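Local atomic coordinates of sulfoquinovosidase (Escherichia coli, PDB entry 5AEG), a protein that hydrolyses sulfoquinovosyl diacylglycerides and simpler sulfoquinovosides such as sulfoquinovosyl glycerol, releasing sulfoquinovose that the bacterium degrades for carbon and sulfur. Residues K159-Y162 against V163-Q166; L522-C525 against D526-A529; V618-E621 against G622-D625; V586-L590 against F591-E595. All coordinates share one frame; numbering follows the deposited sequence.

Contact 1 of 4, residues K159-Y162 against V163-Q166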
loop_
_atom_site.group_PDB
_atom_site.type_symbol
_atom_site.label_atom_id
_atom_site.label_comp_id
_atom_site.label_asym_id
_atom_site.label_seq_id
_atom_site.Cartn_x
_atom_site.Cartn_y
_atom_site.Cartn_z
ATOM N N LYS A 159 -18.474 -9.469 4.437
ATOM C CA LYS A 159 -19.264 -10.752 4.536
ATOM C C LYS A 159 -20.760 -10.618 4.151
ATOM O O LYS A 159 -21.365 -11.600 3.815
ATOM C CB LYS A 159 -19.152 -11.427 5.927
ATOM C CG LYS A 159 -17.730 -11.782 6.286
ATOM C CD LYS A 159 -16.905 -12.465 5.226
ATOM C CE LYS A 159 -15.672 -13.079 5.804
ATOM N NZ LYS A 159 -14.755 -13.616 4.779
ATOM N N GLN A 160 -21.283 -9.404 4.136
ATOM C CA GLN A 160 -22.624 -9.125 3.690
ATOM C C GLN A 160 -22.780 -8.773 2.250
ATOM O O GLN A 160 -23.861 -8.396 1.876
ATOM C CB GLN A 160 -23.241 -8.070 4.601
ATOM C CG GLN A 160 -23.139 -8.588 6.028
ATOM C CD GLN A 160 -24.172 -7.982 6.890
ATOM O OE1 GLN A 160 -25.038 -8.673 7.395
ATOM N NE2 GLN A 160 -24.131 -6.673 7.014
ATOM N N THR A 161 -21.763 -8.921 1.406
ATOM C CA THR A 161 -21.995 -8.721 -0.031
ATOM C C THR A 161 -21.839 -10.022 -0.758
ATOM O O THR A 161 -21.085 -10.919 -0.362
ATOM C CB THR A 161 -21.089 -7.609 -0.640
ATOM O OG1 THR A 161 -19.731 -8.037 -0.672
ATOM C CG2 THR A 161 -21.246 -6.368 0.111
ATOM N N TYR A 162 -22.565 -10.120 -1.851
ATOM C CA TYR A 162 -22.691 -11.371 -2.603
ATOM C C TYR A 162 -21.429 -11.863 -3.212
ATOM O O TYR A 162 -21.079 -13.057 -3.145
ATOM C CB TYR A 162 -23.816 -11.174 -3.642
ATOM C CG TYR A 162 -24.101 -12.365 -4.510
ATOM C CD1 TYR A 162 -24.394 -13.602 -3.948
ATOM C CD2 TYR A 162 -24.151 -12.240 -5.910
ATOM C CE1 TYR A 162 -24.651 -14.694 -4.732
ATOM C CE2 TYR A 162 -24.426 -13.347 -6.708
ATOM C CZ TYR A 162 -24.682 -14.557 -6.107
ATOM O OH TYR A 162 -24.927 -15.686 -6.817
ATOM N N VAL A 163 -20.634 -10.949 -3.745
ATOM C CA VAL A 163 -19.370 -11.343 -4.356
ATOM C C VAL A 163 -18.423 -11.965 -3.295
ATOM O O VAL A 163 -17.657 -12.904 -3.557
ATOM C CB VAL A 163 -18.763 -10.129 -5.095
ATOM C CG1 VAL A 163 -17.318 -10.342 -5.438
ATOM C CG2 VAL A 163 -19.574 -9.879 -6.397
ATOM N N THR A 164 -18.443 -11.367 -2.122
ATOM C CA THR A 164 -17.570 -11.879 -1.031
ATOM C C THR A 164 -17.949 -13.360 -0.695
ATOM O O THR A 164 -17.041 -14.236 -0.547
ATOM C CB THR A 164 -17.703 -11.028 0.207
ATOM O OG1 THR A 164 -17.574 -9.622 -0.160
ATOM C CG2 THR A 164 -16.668 -11.445 1.260
ATOM N N TRP A 165 -19.224 -13.606 -0.613
ATOM C CA TRP A 165 -19.744 -14.954 -0.292
ATOM C C TRP A 165 -19.353 -15.931 -1.377
ATOM O O TRP A 165 -18.851 -17.054 -1.108
ATOM C CB TRP A 165 -21.252 -14.917 -0.091
ATOM C CG TRP A 165 -21.806 -16.323 0.035
ATOM C CD1 TRP A 165 -21.780 -17.099 1.137
ATOM C CD2 TRP A 165 -22.435 -17.094 -0.991
ATOM N NE1 TRP A 165 -22.324 -18.355 0.850
ATOM C CE2 TRP A 165 -22.729 -18.369 -0.447
ATOM C CE3 TRP A 165 -22.741 -16.852 -2.322
ATOM C CZ2 TRP A 165 -23.340 -19.397 -1.209
ATOM C CZ3 TRP A 165 -23.363 -17.886 -3.085
ATOM C CH2 TRP A 165 -23.633 -19.144 -2.507
ATOM N N GLN A 166 -19.545 -15.521 -2.631
ATOM C CA GLN A 166 -19.052 -16.340 -3.750
ATOM C C GLN A 166 -17.551 -16.680 -3.734
ATOM O O GLN A 166 -17.125 -17.867 -3.906
ATOM C CB GLN A 166 -19.382 -15.679 -5.096
ATOM C CG GLN A 166 -20.842 -15.563 -5.395
ATOM C CD GLN A 166 -21.091 -14.876 -6.727
ATOM O OE1 GLN A 166 -21.002 -13.651 -6.849
ATOM N NE2 GLN A 166 -21.253 -15.658 -7.738
#

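Contact 2 of 4, residues L522-C525 against D526-A529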
loop_
_atom_site.group_PDB
_atom_site.type_symbol
_atom_site.label_atom_id
_atom_site.label_comp_id
_atom_site.label_asym_id
_atom_site.label_seq_id
_atom_site.Cartn_x
_atom_site.Cartn_y
_atom_site.Cartn_z
ATOM N N LEU A 522 -14.915 5.353 -17.222
ATOM C CA LEU A 522 -14.858 6.806 -17.376
ATOM C C LEU A 522 -14.853 7.531 -16.042
ATOM O O LEU A 522 -14.068 8.468 -15.873
ATOM C CB LEU A 522 -16.014 7.316 -18.272
ATOM C CG LEU A 522 -16.047 6.698 -19.685
ATOM C CD1 LEU A 522 -16.944 7.520 -20.587
ATOM C CD2 LEU A 522 -14.740 6.510 -20.364
ATOM N N ARG A 523 -15.647 7.082 -15.089
ATOM C CA ARG A 523 -15.578 7.649 -13.742
ATOM C C ARG A 523 -14.192 7.391 -13.071
ATOM O O ARG A 523 -13.682 8.230 -12.334
ATOM C CB ARG A 523 -16.653 7.050 -12.895
ATOM C CG ARG A 523 -18.005 7.620 -13.143
ATOM C CD ARG A 523 -18.153 9.048 -12.743
ATOM N NE ARG A 523 -19.599 9.362 -12.661
ATOM C CZ ARG A 523 -20.115 10.596 -12.637
ATOM N NH1 ARG A 523 -19.317 11.629 -12.674
ATOM N NH2 ARG A 523 -21.443 10.770 -12.562
ATOM N N TRP A 524 -13.586 6.218 -13.337
ATOM C CA TRP A 524 -12.305 5.923 -12.774
ATOM C C TRP A 524 -11.225 6.762 -13.415
ATOM O O TRP A 524 -10.285 7.217 -12.749
ATOM C CB TRP A 524 -11.958 4.421 -12.884
ATOM C CG TRP A 524 -11.192 3.872 -11.750
ATOM C CD1 TRP A 524 -10.002 4.271 -11.270
ATOM C CD2 TRP A 524 -11.539 2.706 -11.033
ATOM N NE1 TRP A 524 -9.571 3.446 -10.248
ATOM C CE2 TRP A 524 -10.497 2.476 -10.063
ATOM C CE3 TRP A 524 -12.606 1.844 -11.109
ATOM C CZ2 TRP A 524 -10.515 1.429 -9.178
ATOM C CZ3 TRP A 524 -12.659 0.770 -10.178
ATOM C CH2 TRP A 524 -11.613 0.596 -9.231
ATOM N N CYS A 525 -11.373 7.016 -14.730
ATOM C CA CYS A 525 -10.461 7.896 -15.420
ATOM C C CYS A 525 -10.538 9.295 -14.789
ATOM O O CYS A 525 -9.525 9.954 -14.643
ATOM C CB CYS A 525 -10.799 7.952 -16.932
ATOM S SG CYS A 525 -9.539 8.855 -17.863
ATOM N N ASP A 526 -11.745 9.765 -14.475
ATOM C CA ASP A 526 -11.896 11.101 -13.833
ATOM C C ASP A 526 -11.132 11.189 -12.482
ATOM O O ASP A 526 -10.626 12.248 -12.091
ATOM C CB ASP A 526 -13.344 11.398 -13.583
ATOM C CG ASP A 526 -14.150 11.793 -14.837
ATOM O OD1 ASP A 526 -13.537 11.852 -15.944
ATOM O OD2 ASP A 526 -15.410 11.959 -14.624
ATOM N N PHE A 527 -11.160 10.091 -11.733
ATOM C CA PHE A 527 -10.482 10.013 -10.445
ATOM C C PHE A 527 -8.971 10.040 -10.644
ATOM O O PHE A 527 -8.256 10.900 -10.085
ATOM C CB PHE A 527 -10.986 8.723 -9.747
ATOM C CG PHE A 527 -10.213 8.296 -8.499
ATOM C CD1 PHE A 527 -9.586 9.163 -7.644
ATOM C CD2 PHE A 527 -10.180 6.929 -8.196
ATOM C CE1 PHE A 527 -8.945 8.675 -6.506
ATOM C CE2 PHE A 527 -9.648 6.470 -7.005
ATOM C CZ PHE A 527 -9.001 7.323 -6.168
ATOM N N SER A 528 -8.457 9.125 -11.488
ATOM C CA SER A 528 -7.058 8.994 -11.689
ATOM C C SER A 528 -6.320 10.222 -12.265
ATOM O O SER A 528 -5.130 10.435 -11.973
ATOM C CB SER A 528 -6.710 7.702 -12.498
ATOM O OG SER A 528 -7.086 6.543 -11.750
ATOM N N ALA A 529 -7.018 11.042 -13.015
ATOM C CA ALA A 529 -6.456 12.300 -13.512
ATOM C C ALA A 529 -6.134 13.285 -12.381
ATOM O O ALA A 529 -5.384 14.231 -12.619
ATOM C CB ALA A 529 -7.464 12.955 -14.463
HETATM O O HOH W 1 -16.527 11.958 -12.200
#

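Contact 3 of 4, residues V618-E621 against G622-D625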
loop_
_atom_site.group_PDB
_atom_site.type_symbol
_atom_site.label_atom_id
_atom_site.label_comp_id
_atom_site.label_asym_id
_atom_site.label_seq_id
_atom_site.Cartn_x
_atom_site.Cartn_y
_atom_site.Cartn_z
ATOM N N VAL A 618 -16.615 10.563 -7.628
ATOM C CA VAL A 618 -17.860 9.899 -7.676
ATOM C C VAL A 618 -17.579 8.385 -7.619
ATOM O O VAL A 618 -16.917 7.873 -8.480
ATOM C CB VAL A 618 -18.663 10.308 -8.982
ATOM C CG1 VAL A 618 -19.937 9.503 -9.164
ATOM C CG2 VAL A 618 -18.976 11.809 -8.890
ATOM N N HIS A 619 -18.119 7.682 -6.643
ATOM C CA HIS A 619 -17.850 6.223 -6.460
ATOM C C HIS A 619 -19.114 5.368 -6.510
ATOM O O HIS A 619 -19.086 4.178 -6.214
ATOM C CB HIS A 619 -16.989 5.963 -5.235
ATOM C CG HIS A 619 -17.626 6.367 -3.940
ATOM N ND1 HIS A 619 -18.743 5.754 -3.384
ATOM C CD2 HIS A 619 -17.279 7.345 -3.084
ATOM C CE1 HIS A 619 -19.027 6.339 -2.239
ATOM N NE2 HIS A 619 -18.153 7.303 -2.043
ATOM N N GLU A 620 -20.217 5.956 -6.984
ATOM C CA GLU A 620 -21.503 5.245 -7.168
ATOM C C GLU A 620 -21.945 5.297 -8.628
ATOM O O GLU A 620 -21.722 6.311 -9.284
ATOM C CB GLU A 620 -22.604 5.864 -6.285
ATOM C CG GLU A 620 -22.428 5.683 -4.794
ATOM C CD GLU A 620 -23.350 6.535 -3.973
ATOM O OE1 GLU A 620 -24.286 7.187 -4.490
ATOM O OE2 GLU A 620 -23.138 6.558 -2.773
ATOM N N GLU A 621 -22.648 4.248 -9.060
ATOM C CA GLU A 621 -23.223 4.076 -10.373
ATOM C C GLU A 621 -24.418 5.040 -10.558
ATOM O O GLU A 621 -25.154 5.253 -9.613
ATOM C CB GLU A 621 -23.744 2.609 -10.483
ATOM C CG GLU A 621 -23.870 2.104 -11.910
ATOM C CD GLU A 621 -24.403 0.684 -12.048
ATOM O OE1 GLU A 621 -24.433 -0.095 -11.093
ATOM O OE2 GLU A 621 -24.820 0.350 -13.165
ATOM N N GLY A 622 -24.594 5.597 -11.756
ATOM C CA GLY A 622 -25.829 6.287 -12.122
ATOM C C GLY A 622 -25.990 7.632 -11.474
ATOM O O GLY A 622 -27.056 8.168 -11.417
ATOM N N ARG A 623 -24.934 8.279 -11.058
ATOM C CA ARG A 623 -25.075 9.594 -10.428
ATOM C C ARG A 623 -25.027 10.713 -11.443
ATOM O O ARG A 623 -24.272 10.630 -12.393
ATOM C CB ARG A 623 -23.945 9.847 -9.406
ATOM C CG ARG A 623 -23.975 8.892 -8.229
ATOM C CD ARG A 623 -25.257 8.940 -7.368
ATOM N NE ARG A 623 -25.419 10.280 -6.820
ATOM C CZ ARG A 623 -25.271 10.687 -5.571
ATOM N NH1 ARG A 623 -24.970 9.871 -4.573
ATOM N NH2 ARG A 623 -25.467 11.994 -5.306
ATOM N N SER A 624 -25.832 11.754 -11.225
ATOM C CA SER A 624 -25.742 12.986 -11.993
ATOM C C SER A 624 -25.225 14.151 -11.114
ATOM O O SER A 624 -24.800 15.248 -11.613
ATOM C CB SER A 624 -27.131 13.247 -12.625
ATOM O OG SER A 624 -27.989 13.665 -11.622
ATOM N N ASP A 625 -25.161 13.914 -9.808
ATOM C CA ASP A 625 -24.596 14.906 -8.882
ATOM C C ASP A 625 -23.811 14.142 -7.742
ATOM O O ASP A 625 -23.785 12.926 -7.730
ATOM C CB ASP A 625 -25.724 15.790 -8.314
ATOM C CG ASP A 625 -26.777 15.015 -7.529
ATOM O OD1 ASP A 625 -26.703 13.813 -7.265
ATOM O OD2 ASP A 625 -27.748 15.646 -7.121
HETATM O O HOH W 2 -21.807 7.498 -11.740
#

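Contact 4 of 4, residues V586-L590 against F591-E595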
loop_
_atom_site.group_PDB
_atom_site.type_symbol
_atom_site.label_atom_id
_atom_site.label_comp_id
_atom_site.label_asym_id
_atom_site.label_seq_id
_atom_site.Cartn_x
_atom_site.Cartn_y
_atom_site.Cartn_z
ATOM N N VAL A 586 1.345 13.283 -1.436
ATOM C CA VAL A 586 0.696 13.949 -2.576
ATOM C C VAL A 586 -0.807 13.967 -2.438
ATOM O O VAL A 586 -1.431 14.987 -2.668
ATOM C CB VAL A 586 1.137 13.328 -3.925
ATOM C CG1 VAL A 586 0.483 14.063 -5.081
ATOM C CG2 VAL A 586 2.651 13.424 -4.036
ATOM N N MET A 587 -1.418 12.852 -1.990
ATOM C CA MET A 587 -2.805 12.859 -1.702
ATOM C C MET A 587 -2.921 12.887 -0.187
ATOM O O MET A 587 -2.390 12.033 0.499
ATOM C CB MET A 587 -3.492 11.588 -2.285
ATOM C CG MET A 587 -3.478 11.567 -3.763
ATOM S SD MET A 587 -3.815 9.914 -4.528
ATOM C CE MET A 587 -5.494 9.638 -4.076
ATOM N N ARG A 588 -3.617 13.918 0.307
ATOM C CA ARG A 588 -3.601 14.245 1.712
ATOM C C ARG A 588 -4.946 14.176 2.396
ATOM O O ARG A 588 -5.987 14.674 1.860
ATOM C CB ARG A 588 -3.066 15.716 1.836
ATOM C CG ARG A 588 -1.696 15.887 1.234
ATOM C CD ARG A 588 -1.186 17.338 1.243
ATOM N NE ARG A 588 -0.028 17.508 0.403
ATOM C CZ ARG A 588 0.597 18.677 0.185
ATOM N NH1 ARG A 588 0.184 19.804 0.776
ATOM N NH2 ARG A 588 1.621 18.757 -0.645
ATOM N N PRO A 589 -4.975 13.699 3.658
ATOM C CA PRO A 589 -6.139 13.773 4.495
ATOM C C PRO A 589 -6.446 15.277 4.731
ATOM O O PRO A 589 -5.485 16.030 4.848
ATOM C CB PRO A 589 -5.674 13.098 5.799
ATOM C CG PRO A 589 -4.535 12.221 5.378
ATOM C CD PRO A 589 -3.862 12.974 4.302
ATOM N N LEU A 590 -7.706 15.664 4.723
ATOM C CA LEU A 590 -8.054 17.126 4.853
ATOM C C LEU A 590 -7.510 17.731 6.199
ATOM O O LEU A 590 -7.152 18.927 6.248
ATOM C CB LEU A 590 -9.496 17.357 4.781
ATOM C CG LEU A 590 -10.071 17.654 3.373
ATOM C CD1 LEU A 590 -9.951 16.504 2.358
ATOM C CD2 LEU A 590 -11.495 18.115 3.449
ATOM N N PHE A 591 -7.370 16.894 7.221
ATOM C CA PHE A 591 -6.938 17.373 8.542
ATOM C C PHE A 591 -5.469 17.717 8.549
ATOM O O PHE A 591 -5.058 18.385 9.454
ATOM C CB PHE A 591 -7.388 16.450 9.668
ATOM C CG PHE A 591 -6.853 15.045 9.572
ATOM C CD1 PHE A 591 -5.539 14.769 9.846
ATOM C CD2 PHE A 591 -7.673 14.049 9.196
ATOM C CE1 PHE A 591 -5.066 13.448 9.795
ATOM C CE2 PHE A 591 -7.214 12.739 9.094
ATOM C CZ PHE A 591 -5.929 12.440 9.426
ATOM N N LEU A 592 -4.675 17.379 7.517
ATOM C CA LEU A 592 -3.329 17.879 7.441
ATOM C C LEU A 592 -3.307 19.432 7.326
ATOM O O LEU A 592 -2.322 20.076 7.789
ATOM C CB LEU A 592 -2.521 17.350 6.304
ATOM C CG LEU A 592 -2.172 15.858 6.244
ATOM C CD1 LEU A 592 -1.105 15.572 5.223
ATOM C CD2 LEU A 592 -1.846 15.300 7.590
ATOM N N HIS A 593 -4.339 19.982 6.692
ATOM C CA HIS A 593 -4.398 21.446 6.449
ATOM C C HIS A 593 -5.523 22.140 7.138
ATOM O O HIS A 593 -5.540 23.357 7.092
ATOM C CB HIS A 593 -4.382 21.763 4.956
ATOM C CG HIS A 593 -3.159 21.329 4.286
ATOM N ND1 HIS A 593 -1.899 21.820 4.629
ATOM C CD2 HIS A 593 -2.951 20.379 3.323
ATOM C CE1 HIS A 593 -0.987 21.222 3.882
ATOM N NE2 HIS A 593 -1.605 20.354 3.076
ATOM N N TYR A 594 -6.505 21.426 7.703
ATOM C CA TYR A 594 -7.714 21.961 8.357
ATOM C C TYR A 594 -7.787 21.268 9.722
ATOM O O TYR A 594 -8.762 20.694 10.077
ATOM C CB TYR A 594 -9.022 21.768 7.485
ATOM C CG TYR A 594 -8.847 22.480 6.173
ATOM C CD1 TYR A 594 -9.171 23.853 6.054
ATOM C CD2 TYR A 594 -8.251 21.859 5.083
ATOM C CE1 TYR A 594 -8.869 24.567 4.879
ATOM C CE2 TYR A 594 -8.004 22.547 3.872
ATOM C CZ TYR A 594 -8.366 23.889 3.751
ATOM O OH TYR A 594 -8.052 24.641 2.646
ATOM N N GLU A 595 -6.709 21.370 10.508
ATOM C CA GLU A 595 -6.591 20.634 11.780
ATOM C C GLU A 595 -7.643 20.913 12.780
ATOM O O GLU A 595 -8.017 20.008 13.534
ATOM C CB GLU A 595 -5.223 20.893 12.456
ATOM C CG GLU A 595 -4.063 20.157 11.857
ATOM C CD GLU A 595 -2.842 20.172 12.762
ATOM O OE1 GLU A 595 -2.961 20.680 13.924
ATOM O OE2 GLU A 595 -1.790 19.622 12.370
#

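Contact 1 of 4, residues K159-Y162 against V163-Q166
Tyr-162, at the start of helix 162-169, meets Gln-166 one turn on; Thr-161 is the N-cap residue, although its side chain makes no capping bond. The tight part is the backbone and the threonine pair: Gln-166 N gives an almost straight bond to Tyr-162 O (2.9 Å), and Trp-165 N reaches Thr-161 O at a longer 3.3 Å. Thr-161 OG1 and Thr-164 OG1 come within 2.7 Å of each other, and both are hydrogen-bonded to Asn-158 O, so two small hydroxyl residues suit the place where the loop folds against the helix start. The more exposed side carries the large groups. With CG of Tyr-162 anti to its N (chi1 -180°), the phenol lies along the helix surface, where the Gln-166 amide stacks over one face with the planes 13° apart. The CG methylene of Gln-166 also makes a CH-pi contact with that ring, 4.1 Å from its centroid. Lys-159 bends back past Thr-164, its NZ in a salt bridge with Asp-168. Trp-165 meets the phenol only obliquely, and its CE3 stays 3.8 Å from Tyr-162 CE1.

Contact 2 of 4, residues L522-C525 against D526-A529
This is a contact within one helix: the side chains of Trp-524, Phe-527 and Ser-528 meet three and four residues apart on helix 518-528 of the TIM barrel, where all eight residues of the contact are buried. Regular i to i+4 bonds hold the turns, the straightest from Ser-528 N to Trp-524 O (2.9 Å, N-H...O 173°). Trp-524 and Phe-527 lie side by side, their planes 35° apart, with Trp-524 CD1 4.1 Å from Phe-527 CD2. Ser-528, small enough to sit beside the indole, brings OG to the ring edge 3.7 Å from Trp-524 CD1, while Trp-524 NE1 bonds to Ser-503 OG. On another flank Arg-523 and Asp-526 have opposite charges but stop short of a salt bridge. A water joins them, accepting from Arg-523 NH1 at 2.8 Å and donating to Asp-526 OD2 at 2.7 Å. The same two groups also bond to the C-terminal domain, Arg-523 NH1 to Ala-653 O and Asp-526 OD2 to Gly-656 N. The helix lies between strands 501-505 and 534-536 in the chain, a beta-alpha-beta crossover, with Phe-527 and Ser-528 against strand 501-505, Cys-525 against helix 552-567, and Trp-524 and Phe-527 against helix 486-495.

Contact 3 of 4, residues V618-E621 against G622-D625
Glu-620 OE1 receives Arg-623 NH1 at 2.8 Å, a salt bridge in which the carboxylate oxygen lies near the guanidinium plane at its edge, whereas the nitrogen comes from above the carboxylate plane, 38° out of it. On its other terminal nitrogen, NH2, the same guanidinium donates to Asp-625 OD1 at 2.9 Å. Arginine suits the place because its flat end can serve two carboxylates at once, and these bonds probably fix its rotation. Bends at chi2 and chi3 curl the arginine back over Glu-620, with Arg-623 CD 3.5 Å from Glu-620 OE1. The loop, in the C-terminal domain between strands 613-615 and 625-630, turns at Gly-622. There phi is positive (74°) and a side chain would run into Glu-621 O, so glycine fits. A water in the turn donates to Glu-620 O at 2.7 Å and accepts from Arg-623 N at 3.3 Å. A leucine in place of Arg-623 would probably leave Glu-620 and Asp-625 without their shared positive mate and set both carboxylates free to turn. At the buried end of the loop, Val-618 CG1 packs 4.0 Å from Arg-623 CB, and the valine also touches Arg-523 of helix 518-528.

Contact 4 of 4, residues V586-L590 against F591-E595
Arg-588 and His-593 meet where the short edge strand 587-588 of the C-terminal domain's antiparallel sheet runs into a turning loop, 589-594. The first residue to take part is Arg-588. Its chi1 of -58° sets CG anti to the carbonyl carbon, and the extended chain beyond it carries NH1 out to the imidazole, where it donates to His-593 NE2 at 3.0 Å. The acceptor lies near the guanidinium plane, but the donor is tilted 20° from the ring plane and the two planes are 44° apart. NE bonds back to Pro-585 O, giving the buried guanidinium a second anchor, and the CB methylene packs on Leu-592 CD1. A methionine in place of Arg-588 would probably leave His-593 NE2 without this donor and the imidazole freer to turn. Pro-589 follows, a rigid apolar residue that has no N-H to leave unpaired. Its CB sits over one face of the Phe-591 ring, 3.8 Å from the centroid, in a CH-pi contact. The Phe-591 ring is also stacked with Tyr-601, and Pro-589 packs on helix 486-495. Elsewhere on the proline ring, Pro-589 CD touches Leu-592 CG at 3.9 Å, and Pro-589 O takes the N-H of Leu-592 at 3.1 Å, from above the carbonyl plane. Last comes Leu-590, whose side chain packs on Leu-608 of strand 607-609 while its carbonyl draws the turn together. Leu-590 O accepts from His-593 N, above the carbonyl plane, and from Tyr-594 N, in that plane but with a more bent bond, each at 3.0 Å; it also lies at the edge of the Tyr-594 ring, 3.3 Å from CD2.

In the fold
Contacts 2 and 4 are buried, contacts 1 and 3 lie at the surface, and their chemistry differs. In contact 4 aromatic and aliphatic groups pack round one arginine-histidine bond, and in contact 2 a water links opposite charges; contact 3 instead has direct salt bridges, and contact 1 amide-on-ring stacking. Contacts 3 and 4 share the C-terminal domain but stay about 12 Å apart at their nearest atoms. Contacts 2 and 3 touch across the border of barrel and C-terminal domain, where Arg-523 NH2 comes 2.8 Å from Arg-623 O. Contact 1, in the N-terminal domain, touches none of the others, its nearest atoms about 12 Å from contact 3, though the side chain of Val-163 is about 8 Å from a bound calcium ion.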